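Local structure of 3-dehydroshikimate dehydratase (Pseudomonas putida, 5HMQ) at residues C[117-122]-C[133-138]; C[152-155]-C[161-164]; C[145-150]-C[179-184]. The protein catalyses the metal-dependent dehydration of 3-dehydroshikimate to protocatechuate, a shared intermediate in the breakdown of quinate and shikimate. One frame throughout, in Å; residues are numbered along the deposited sequence.

Contact 1 of 3, residues C[117-122]-C[133-138]; sequences DDLRLL and IGYEAL. With MG (magnesium ion), chain K.
The Tyr135 ring has the forked end of Leu119 over one face. Leu119 CD2 sits 4.0 Å from the centroid of the Tyr135 ring and only 8° off its normal, which makes a CH-pi contact. Both methyls lie over the same face. Leu119 CD2 is near its centre, on the side of ring atoms CD1 and CE1, and Leu119 CD1 is over the CD2-CE2 edge, 3.7 Å from Tyr135 CE2. Leu153 and Val150 of helix 147-157 also touch the tyrosine. This is the helix-on-strand layer of a TIM barrel. Helix 112-128 packs outside strand 132-136, as the crossover from strand 97-101 in a beta-alpha-beta unit. One turn further along the helix, Leu122 meets Ile133. Leu122 CG lies 3.8 Å from Ile133 CD1, and the two side chains cross at about a right angle. Leu122 CD2 also reaches Ile133 CD1, at 4.0 Å. All four residues are buried. The Tyr135 ring stands out from the strand with CG anti to the backbone N (chi1 -170°), and its hydroxyl is hydrogen-bonded to Glu69. The next strand residue, Glu136, extends into the barrel and is a ligand of the catalytic metal. It shares the magnesium with Asp167, Gln193, Glu241 and two waters, and Glu136 OE1 binds the ion at 2.1 Å.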
# COMPACT_ATOMS: atom_id res chain seq x y z
N ASP C 117 -46.11 -3.78 -4.83
CA ASP C 117 -46.82 -3.00 -3.82
C ASP C 117 -45.85 -2.37 -2.83
O ASP C 117 -45.99 -1.19 -2.47
CB ASP C 117 -47.84 -3.88 -3.10
CG ASP C 117 -48.93 -4.40 -4.03
OD1 ASP C 117 -49.13 -3.80 -5.11
OD2 ASP C 117 -49.59 -5.40 -3.67
N ASP C 118 -44.87 -3.14 -2.36
CA ASP C 118 -43.90 -2.62 -1.40
C ASP C 118 -43.09 -1.48 -2.00
O ASP C 118 -42.89 -0.44 -1.35
CB ASP C 118 -42.97 -3.75 -0.93
CG ASP C 118 -43.63 -4.65 0.11
OD1 ASP C 118 -44.77 -4.36 0.53
OD2 ASP C 118 -43.00 -5.65 0.50
N LEU C 119 -42.60 -1.65 -3.23
CA LEU C 119 -41.78 -0.61 -3.85
C LEU C 119 -42.60 0.65 -4.13
O LEU C 119 -42.11 1.76 -3.91
CB LEU C 119 -41.14 -1.14 -5.13
CG LEU C 119 -40.06 -2.22 -4.94
CD1 LEU C 119 -39.69 -2.86 -6.26
CD2 LEU C 119 -38.83 -1.63 -4.26
N ARG C 120 -43.83 0.49 -4.63
CA ARG C 120 -44.68 1.67 -4.84
C ARG C 120 -44.98 2.36 -3.52
O ARG C 120 -44.96 3.60 -3.44
CB ARG C 120 -45.98 1.28 -5.54
CG ARG C 120 -46.97 2.44 -5.63
CD ARG C 120 -48.23 2.08 -6.41
NE ARG C 120 -48.73 0.76 -6.05
CZ ARG C 120 -48.79 -0.27 -6.90
NH1 ARG C 120 -48.40 -0.11 -8.16
NH2 ARG C 120 -49.25 -1.44 -6.49
N LEU C 121 -45.26 1.59 -2.46
CA LEU C 121 -45.51 2.19 -1.16
C LEU C 121 -44.32 3.02 -0.70
O LEU C 121 -44.48 4.14 -0.21
CB LEU C 121 -45.84 1.10 -0.14
CG LEU C 121 -46.02 1.51 1.32
CD1 LEU C 121 -47.17 2.50 1.46
CD2 LEU C 121 -46.27 0.28 2.18
N LEU C 122 -43.10 2.48 -0.87
CA LEU C 122 -41.91 3.25 -0.52
C LEU C 122 -41.78 4.48 -1.42
O LEU C 122 -41.40 5.56 -0.96
CB LEU C 122 -40.67 2.37 -0.64
CG LEU C 122 -39.34 2.97 -0.18
CD1 LEU C 122 -39.41 3.42 1.28
CD2 LEU C 122 -38.20 1.98 -0.38
N ILE C 133 -36.57 7.34 -4.74
CA ILE C 133 -36.06 6.00 -4.45
C ILE C 133 -35.37 5.47 -5.70
O ILE C 133 -35.98 5.44 -6.78
CB ILE C 133 -37.17 5.04 -3.99
CG1 ILE C 133 -37.88 5.57 -2.75
CG2 ILE C 133 -36.59 3.66 -3.71
CD1 ILE C 133 -37.01 5.65 -1.53
N GLY C 134 -34.12 5.06 -5.56
CA GLY C 134 -33.43 4.36 -6.63
C GLY C 134 -33.20 2.91 -6.27
O GLY C 134 -32.51 2.61 -5.29
N TYR C 135 -33.77 1.99 -7.05
CA TYR C 135 -33.77 0.57 -6.74
C TYR C 135 -32.62 -0.12 -7.48
O TYR C 135 -32.55 -0.05 -8.71
CB TYR C 135 -35.11 -0.05 -7.12
CG TYR C 135 -35.33 -1.47 -6.63
CD1 TYR C 135 -34.94 -1.86 -5.36
CD2 TYR C 135 -35.96 -2.40 -7.45
CE1 TYR C 135 -35.15 -3.16 -4.91
CE2 TYR C 135 -36.17 -3.70 -7.01
CZ TYR C 135 -35.77 -4.07 -5.75
OH TYR C 135 -35.99 -5.36 -5.32
N GLU C 136 -31.74 -0.77 -6.73
CA GLU C 136 -30.56 -1.44 -7.27
C GLU C 136 -30.64 -2.93 -6.96
O GLU C 136 -30.93 -3.31 -5.82
CB GLU C 136 -29.27 -0.86 -6.70
CG GLU C 136 -28.01 -1.60 -7.14
CD GLU C 136 -26.82 -1.32 -6.24
OE1 GLU C 136 -25.76 -0.90 -6.75
OE2 GLU C 136 -26.95 -1.52 -5.01
N ALA C 137 -30.37 -3.76 -7.96
CA ALA C 137 -30.30 -5.20 -7.76
C ALA C 137 -28.88 -5.59 -7.35
O ALA C 137 -27.92 -5.29 -8.07
CB ALA C 137 -30.70 -5.95 -9.04
N LEU C 138 -28.76 -6.24 -6.20
CA LEU C 138 -27.51 -6.90 -5.85
C LEU C 138 -27.43 -8.22 -6.61
O LEU C 138 -28.42 -8.94 -6.74
CB LEU C 138 -27.43 -7.14 -4.35
CG LEU C 138 -27.51 -5.90 -3.47
CD1 LEU C 138 -27.50 -6.27 -2.00
CD2 LEU C 138 -26.38 -4.93 -3.79
MG MG K . -23.81 -0.51 -6.23
O HOH W 1 -24.58 0.37 -4.57
O HOH W 2 -23.57 -2.14 -5.12

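Contact 2 of 3, residues C[152-155]-C[161-164]; sequences NLVR and ALGV
Val154 lays its two methyls against the start of strand 162-167, and both meet backbone. Val154 CG1 is 3.6 Å from Leu162 O and also comes against the CA of Gly163. Val154 CG2 is 3.8 Å from Gly163 O. It also meets side chains. Val154 CG2 is 4.0 Å from CG2 of Val164, and the two valines meet at a slant, methyl to methyl. The same Val154 CG2 lies 4.2 Å from Leu162 CG, so it bridges the residues before and after the glycine. Val154 has CG1 anti to the backbone N (chi1 170°), which sets CG1 toward the Leu162 carbonyl and CG2 toward Val164. The CA atoms of Val154 and Gly163 are 6.3 Å apart. The two segments belong to the TIM barrel. Helix 147-157 is the crossover of the beta-alpha-beta unit that runs from strand 132-136 to strand 162-167, and Val154 is on its inner side. Leu162 also packs on Leu119 of helix 112-128 and on Ile133 of the neighbouring strand. No direct hydrogen bond joins the two segments. A water sits between their backbones, 2.6 Å from Val154 O and 3.1 Å from Leu162 O, and its geometry suits donation to either oxygen. Leu162 O also accepts a hydrogen bond from Lys188 NZ.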
# COMPACT_ATOMS: atom_id res chain seq x y z
N ASN C 152 -38.63 -4.32 -14.36
CA ASN C 152 -39.95 -4.94 -14.35
C ASN C 152 -40.78 -4.44 -13.17
O ASN C 152 -41.95 -4.07 -13.33
CB ASN C 152 -39.82 -6.46 -14.30
CG ASN C 152 -41.16 -7.17 -14.42
OD1 ASN C 152 -42.19 -6.55 -14.67
ND2 ASN C 152 -41.15 -8.48 -14.20
N LEU C 153 -40.18 -4.43 -11.98
CA LEU C 153 -40.92 -4.00 -10.79
C LEU C 153 -41.12 -2.49 -10.78
O LEU C 153 -42.20 -2.01 -10.42
CB LEU C 153 -40.19 -4.46 -9.53
CG LEU C 153 -40.01 -5.97 -9.37
CD1 LEU C 153 -39.17 -6.29 -8.14
CD2 LEU C 153 -41.36 -6.66 -9.30
N VAL C 154 -40.10 -1.73 -11.17
CA VAL C 154 -40.21 -0.27 -11.18
C VAL C 154 -41.26 0.18 -12.18
O VAL C 154 -42.05 1.10 -11.92
CB VAL C 154 -38.84 0.37 -11.45
CG1 VAL C 154 -38.98 1.86 -11.71
CG2 VAL C 154 -37.90 0.13 -10.28
N ARG C 155 -41.29 -0.46 -13.35
CA ARG C 155 -42.28 -0.12 -14.37
C ARG C 155 -43.70 -0.38 -13.87
O ARG C 155 -44.59 0.47 -14.03
CB ARG C 155 -42.00 -0.90 -15.65
CG ARG C 155 -42.93 -0.58 -16.80
CD ARG C 155 -42.64 -1.47 -18.00
NE ARG C 155 -42.59 -2.88 -17.63
CZ ARG C 155 -43.67 -3.63 -17.41
NH1 ARG C 155 -44.88 -3.10 -17.52
NH2 ARG C 155 -43.53 -4.90 -17.07
N ALA C 161 -41.41 9.00 -8.35
CA ALA C 161 -40.38 9.08 -7.33
C ALA C 161 -39.61 7.78 -7.16
O ALA C 161 -38.75 7.69 -6.28
CB ALA C 161 -40.99 9.49 -5.98
N LEU C 162 -39.88 6.76 -7.98
CA LEU C 162 -39.22 5.47 -7.88
C LEU C 162 -38.56 5.15 -9.21
O LEU C 162 -39.23 5.09 -10.25
CB LEU C 162 -40.22 4.37 -7.50
CG LEU C 162 -39.72 2.93 -7.67
CD1 LEU C 162 -38.60 2.62 -6.68
CD2 LEU C 162 -40.86 1.95 -7.50
N GLY C 163 -37.25 4.94 -9.18
CA GLY C 163 -36.50 4.72 -10.40
C GLY C 163 -35.50 3.58 -10.32
O GLY C 163 -35.45 2.86 -9.32
N VAL C 164 -34.71 3.41 -11.37
CA VAL C 164 -33.74 2.34 -11.48
C VAL C 164 -32.35 2.89 -11.21
O VAL C 164 -32.00 3.99 -11.68
CB VAL C 164 -33.81 1.67 -12.87
CG1 VAL C 164 -32.72 0.61 -13.01
CG2 VAL C 164 -35.19 1.06 -13.08
O HOH W 3 -41.73 3.38 -10.78

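Contact 3 of 3, residues C[145-150]-C[179-184]; sequences NTYQQV and SAIRDI
Tyr147 holds its CG between the backbone N and the carbonyl carbon (chi1 78°), and this sends the ring from the first turn of its helix across to Ile181. Ile181 has CG1 anti to its carbonyl carbon (chi1 -67°), which brings that atom over the ring. The contact lies in the TIM barrel domain. It joins the start of helix 147-157 to a 3-10 segment in the loop that leads from helix 168-172 to strand 189-194. The Tyr147 side chain is about 8 Å from those of the metal ligands Glu136 and Asp167. Ile181 CG1 is 3.8 Å from the centroid of the Tyr147 ring, in a CH-pi contact offset toward the rim. Its nearest ring atom is Tyr147 CE1, at 3.4 Å. The opposite face carries the amide oxygen of Gln148, also toward the rim, so the ring lies between the isoleucine and the next residue of its own helix. Ile184 CD1 approaches the ring edge, 4.3 Å from Tyr147 CD1. At the phenol end, Tyr147 OH is 3.3 Å from Ala180 CB. The hydroxyl is hydrogen-bonded to the backbone O of Asp177, just before residues 179-184, and this ties the ring to the loop. Both Tyr147 and Ile181 also touch Leu166 of strand 162-167. Ile181 and Ile184 further pack on Ile189 at the start of the next strand.

Thr146 is the N-cap of the helix, and its OG1 accepts a weak bond from Gln149 N. Gln149 folds back in return. Its OE1 takes two hydrogen bonds, from opposite faces of the amide plane. Asn145 N donates to Gln149 OE1 at 3.1 Å, with an N-H...O angle of 168°. Thr146 OG1 gives the other, to Gln149 OE1 at 2.8 Å.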
# COMPACT_ATOMS: atom_id res chain seq x y z
N ASN C 145 -32.05 -9.95 -8.68
CA ASN C 145 -30.61 -9.87 -8.82
C ASN C 145 -30.16 -9.41 -10.21
O ASN C 145 -28.97 -9.54 -10.52
CB ASN C 145 -29.96 -11.22 -8.48
CG ASN C 145 -30.18 -12.26 -9.57
OD1 ASN C 145 -31.25 -12.33 -10.17
ND2 ASN C 145 -29.16 -13.08 -9.81
N THR C 146 -31.06 -8.88 -11.03
CA THR C 146 -30.71 -8.37 -12.35
C THR C 146 -31.41 -7.04 -12.56
O THR C 146 -32.42 -6.74 -11.92
CB THR C 146 -31.10 -9.33 -13.48
OG1 THR C 146 -32.52 -9.52 -13.47
CG2 THR C 146 -30.41 -10.68 -13.31
N TYR C 147 -30.86 -6.22 -13.46
CA TYR C 147 -31.50 -4.95 -13.77
C TYR C 147 -32.83 -5.15 -14.48
O TYR C 147 -33.74 -4.32 -14.35
CB TYR C 147 -30.58 -4.06 -14.61
CG TYR C 147 -30.50 -4.43 -16.07
CD1 TYR C 147 -31.41 -3.91 -16.99
CD2 TYR C 147 -29.51 -5.28 -16.55
CE1 TYR C 147 -31.35 -4.24 -18.33
CE2 TYR C 147 -29.44 -5.61 -17.89
CZ TYR C 147 -30.36 -5.09 -18.77
OH TYR C 147 -30.28 -5.42 -20.11
N GLN C 148 -32.97 -6.24 -15.24
CA GLN C 148 -34.23 -6.52 -15.92
C GLN C 148 -35.37 -6.70 -14.92
O GLN C 148 -36.47 -6.16 -15.12
CB GLN C 148 -34.10 -7.76 -16.80
CG GLN C 148 -33.12 -7.62 -17.95
CD GLN C 148 -31.71 -8.03 -17.56
OE1 GLN C 148 -31.33 -7.95 -16.39
NE2 GLN C 148 -30.93 -8.47 -18.54
N GLN C 149 -35.13 -7.44 -13.84
CA GLN C 149 -36.14 -7.60 -12.80
C GLN C 149 -36.43 -6.27 -12.11
O GLN C 149 -37.58 -5.99 -11.75
CB GLN C 149 -35.71 -8.65 -11.78
CG GLN C 149 -35.61 -10.06 -12.34
CD GLN C 149 -34.85 -10.99 -11.41
OE1 GLN C 149 -33.64 -10.86 -11.23
NE2 GLN C 149 -35.57 -11.94 -10.82
N VAL C 150 -35.40 -5.46 -11.89
CA VAL C 150 -35.60 -4.15 -11.28
C VAL C 150 -36.53 -3.30 -12.12
O VAL C 150 -37.51 -2.73 -11.62
CB VAL C 150 -34.24 -3.45 -11.06
CG1 VAL C 150 -34.45 -1.95 -10.83
CG2 VAL C 150 -33.51 -4.06 -9.89
N SER C 179 -27.80 -4.83 -23.13
CA SER C 179 -28.40 -4.25 -24.33
C SER C 179 -29.83 -3.80 -24.08
O SER C 179 -30.25 -2.76 -24.60
CB SER C 179 -28.35 -5.27 -25.47
OG SER C 179 -28.72 -4.67 -26.70
N ALA C 180 -30.59 -4.55 -23.29
CA ALA C 180 -31.99 -4.21 -23.04
C ALA C 180 -32.16 -2.93 -22.22
O ALA C 180 -33.30 -2.50 -22.02
CB ALA C 180 -32.70 -5.36 -22.33
N ILE C 181 -31.07 -2.32 -21.74
CA ILE C 181 -31.20 -1.05 -21.03
C ILE C 181 -31.77 0.03 -21.93
O ILE C 181 -32.51 0.91 -21.45
CB ILE C 181 -29.83 -0.64 -20.44
CG1 ILE C 181 -29.40 -1.60 -19.33
CG2 ILE C 181 -29.88 0.78 -19.88
CD1 ILE C 181 -27.97 -1.42 -18.89
N ARG C 182 -31.48 -0.01 -23.23
CA ARG C 182 -31.98 1.03 -24.13
C ARG C 182 -33.50 1.09 -24.18
O ARG C 182 -34.05 2.13 -24.56
CB ARG C 182 -31.40 0.88 -25.54
CG ARG C 182 -31.50 -0.48 -26.19
CD ARG C 182 -30.85 -0.43 -27.57
NE ARG C 182 -29.45 -0.01 -27.52
CZ ARG C 182 -28.40 -0.82 -27.44
NH1 ARG C 182 -28.58 -2.14 -27.39
NH2 ARG C 182 -27.18 -0.32 -27.41
N ASP C 183 -34.20 0.03 -23.80
CA ASP C 183 -35.66 0.07 -23.80
C ASP C 183 -36.23 0.70 -22.54
O ASP C 183 -37.45 0.84 -22.44
CB ASP C 183 -36.24 -1.34 -23.97
CG ASP C 183 -35.79 -2.01 -25.25
OD1 ASP C 183 -35.50 -1.29 -26.23
OD2 ASP C 183 -35.73 -3.26 -25.28
N ILE C 184 -35.39 1.06 -21.58
CA ILE C 184 -35.83 1.75 -20.37
C ILE C 184 -35.88 3.24 -20.65
O ILE C 184 -34.90 3.81 -21.15
CB ILE C 184 -34.91 1.44 -19.18
CG1 ILE C 184 -34.83 -0.07 -18.94
CG2 ILE C 184 -35.40 2.15 -17.92
CD1 ILE C 184 -33.91 -0.46 -17.81

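Overall arrangement
Contact 1 and contact 2 are successive helix-on-strand packings of the TIM barrel, with centres 7 Å apart. Their strands are neighbours: Ile133 N is 2.7 Å from Ala161 O, and Ile133 O is 2.8 Å from Gly163 N, both probable hydrogen bonds. Leu119 CD1 packs on Leu153 CB at 3.7 Å, joining the two helices. Contact 3 uses the first turn of contact 2's helix, their centres 11 Å apart. Contact 2 is nested in the loop that contact 3 closes. Ala137 CB of contact 1 packs on Val150 CG2 of contact 3 at 3.5 Å. Contact 1 holds the metal ligand Glu136, whereas the side chains of Val164 and Tyr147 are each about 11 Å from the magnesium.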